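Local coordinates for protein packaging enzyme P4 (Pseudomonas phage phi6, PDB 4BLO) that hydrolyses nucleoside triphosphates as a hexameric RecA-like motor and probably uses that energy to package viral RNA into phage procapsids, at residues D187-L192 with V227-N232. Residues are numbered along the deposited sequence; the frame is centred on the assembly and turned at random.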
loop_
_atom_site.group_PDB
_atom_site.type_symbol
_atom_site.label_atom_id
_atom_site.label_comp_id
_atom_site.label_asym_id
_atom_site.label_seq_id
_atom_site.Cartn_x
_atom_site.Cartn_y
_atom_site.Cartn_z
ATOM N N ASP L 187 10.930 -15.129 -25.906
ATOM C CA ASP L 187 10.505 -16.163 -24.955
ATOM C C ASP L 187 11.490 -16.182 -23.777
ATOM O O ASP L 187 12.578 -16.727 -23.912
ATOM C CB ASP L 187 10.400 -17.550 -25.617
ATOM C CG ASP L 187 9.658 -18.609 -24.805
ATOM O OD1 ASP L 187 8.920 -18.238 -23.859
ATOM O OD2 ASP L 187 9.797 -19.813 -25.133
ATOM N N SER L 188 11.184 -15.499 -22.660
ATOM C CA SER L 188 9.922 -14.856 -22.275
ATOM C C SER L 188 10.064 -13.374 -22.066
ATOM O O SER L 188 11.173 -12.838 -22.081
ATOM C CB SER L 188 9.471 -15.447 -20.938
ATOM O OG SER L 188 8.071 -15.606 -20.829
ATOM N N VAL L 189 8.928 -12.726 -21.767
ATOM C CA VAL L 189 8.832 -11.326 -21.379
ATOM C C VAL L 189 8.545 -11.275 -19.823
ATOM O O VAL L 189 8.560 -10.189 -19.242
ATOM C CB VAL L 189 7.810 -10.549 -22.265
ATOM C CG1 VAL L 189 6.398 -10.548 -21.680
ATOM C CG2 VAL L 189 8.294 -9.140 -22.555
ATOM N N ARG L 190 8.362 -12.468 -19.163
ATOM C CA ARG L 190 8.154 -12.663 -17.703
ATOM C C ARG L 190 9.089 -11.806 -16.815
ATOM O O ARG L 190 8.559 -11.242 -15.867
ATOM C CB ARG L 190 8.338 -14.128 -17.284
ATOM C CG ARG L 190 7.137 -15.048 -17.469
ATOM C CD ARG L 190 7.281 -16.319 -16.614
ATOM N NE ARG L 190 8.507 -17.087 -16.879
ATOM C CZ ARG L 190 9.160 -17.814 -15.976
ATOM N NH1 ARG L 190 8.710 -17.901 -14.728
ATOM N NH2 ARG L 190 10.256 -18.475 -16.315
ATOM N N PRO L 191 10.436 -11.672 -17.059
ATOM C CA PRO L 191 11.262 -10.805 -16.181
ATOM C C PRO L 191 10.682 -9.391 -15.964
ATOM O O PRO L 191 10.782 -8.836 -14.861
ATOM C CB PRO L 191 12.599 -10.715 -16.935
ATOM C CG PRO L 191 12.657 -11.924 -17.769
ATOM C CD PRO L 191 11.265 -12.280 -18.132
ATOM N N LEU L 192 10.070 -8.829 -17.026
ATOM C CA LEU L 192 9.415 -7.526 -17.041
ATOM C C LEU L 192 8.058 -7.602 -16.319
ATOM O O LEU L 192 7.798 -6.789 -15.438
ATOM C CB LEU L 192 9.218 -7.089 -18.513
ATOM C CG LEU L 192 9.112 -5.598 -18.880
ATOM C CD1 LEU L 192 8.632 -5.440 -20.300
ATOM C CD2 LEU L 192 8.167 -4.836 -17.976
ATOM N N VAL L 227 7.526 -8.515 -34.396
ATOM C CA VAL L 227 7.971 -9.244 -33.216
ATOM C C VAL L 227 6.802 -10.009 -32.565
ATOM O O VAL L 227 5.686 -9.510 -32.498
ATOM C CB VAL L 227 8.661 -8.266 -32.210
ATOM C CG1 VAL L 227 9.127 -8.976 -30.929
ATOM C CG2 VAL L 227 9.823 -7.511 -32.863
ATOM N N VAL L 228 7.087 -11.230 -32.091
ATOM C CA VAL L 228 6.181 -12.089 -31.325
ATOM C C VAL L 228 6.748 -12.196 -29.903
ATOM O O VAL L 228 7.844 -12.716 -29.724
ATOM C CB VAL L 228 5.972 -13.495 -31.974
ATOM C CG1 VAL L 228 5.295 -14.481 -30.998
ATOM C CG2 VAL L 228 5.184 -13.382 -33.276
ATOM N N MET L 229 6.017 -11.709 -28.910
ATOM C CA MET L 229 6.435 -11.792 -27.501
ATOM C C MET L 229 5.537 -12.750 -26.751
ATOM O O MET L 229 4.314 -12.606 -26.836
ATOM C CB MET L 229 6.409 -10.411 -26.812
ATOM C CG MET L 229 7.360 -9.415 -27.419
ATOM S SD MET L 229 7.734 -8.048 -26.303
ATOM C CE MET L 229 6.133 -7.348 -26.083
ATOM N N VAL L 230 6.119 -13.732 -26.021
ATOM C CA VAL L 230 5.272 -14.652 -25.251
ATOM C C VAL L 230 5.024 -13.986 -23.907
ATOM O O VAL L 230 5.971 -13.574 -23.225
ATOM C CB VAL L 230 5.696 -16.147 -25.153
ATOM C CG1 VAL L 230 6.881 -16.475 -26.034
ATOM C CG2 VAL L 230 5.883 -16.639 -23.717
ATOM N N VAL L 231 3.733 -13.779 -23.597
ATOM C CA VAL L 231 3.293 -13.054 -22.408
ATOM C C VAL L 231 2.533 -14.033 -21.466
ATOM O O VAL L 231 1.453 -14.543 -21.796
ATOM C CB VAL L 231 2.512 -11.736 -22.763
ATOM C CG1 VAL L 231 3.361 -10.825 -23.640
ATOM C CG2 VAL L 231 1.196 -12.003 -23.471
ATOM N N ASN L 232 3.182 -14.365 -20.331
ATOM C CA ASN L 232 2.624 -15.284 -19.341
ATOM C C ASN L 232 2.152 -14.463 -18.130
ATOM O O ASN L 232 2.972 -13.961 -17.353
ATOM C CB ASN L 232 3.631 -16.387 -18.942
ATOM C CG ASN L 232 3.024 -17.600 -18.232
ATOM O OD1 ASN L 232 2.164 -17.499 -17.327
ATOM N ND2 ASN L 232 3.517 -18.785 -18.587
#
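Val189 meets three consecutive residues of strand 226-231. Its CB lies 3.7 Å from Val230 O; beyond it the two methyls part, CG1 running alongside Val231 CG1 at 3.6 Å and CG2 reaching Met229 SD at 3.9 Å. Val189 CG1 also lies 3.4 Å from Val230 O, a van der Waals neighbour. Met229 and Val231 thus offer apolar groups to Val189, while the intervening Val230 carbonyl accepts one weak hydrogen bond from Val189 N (3.4 Å, N-H...O angle 142°). The CB of Val230 carries its methyls to Asp187 instead: with CG anti to the backbone N (chi1 -166°), the Asp187 carboxylate swings to where its OD1 lies 3.4 Å from Val230 CG2. A cis peptide precedes Ser188; strands 184-187 and 226-231 are parallel neighbours in the RecA-like core. Farther on, Arg190 CG packs against Asn232 CB at 4.0 Å, and its guanidinium forms a salt bridge with Glu150. Calcium is about 4 Å from the Asp187 side chain and ADP about 5 Å from that of Asn232. The contact is therefore mixed, a small apolar patch around one weak hydrogen bond, and Asp187, its OD2 hydrogen-bonded to Ser133 of the P-loop, ties it to the nucleotide site.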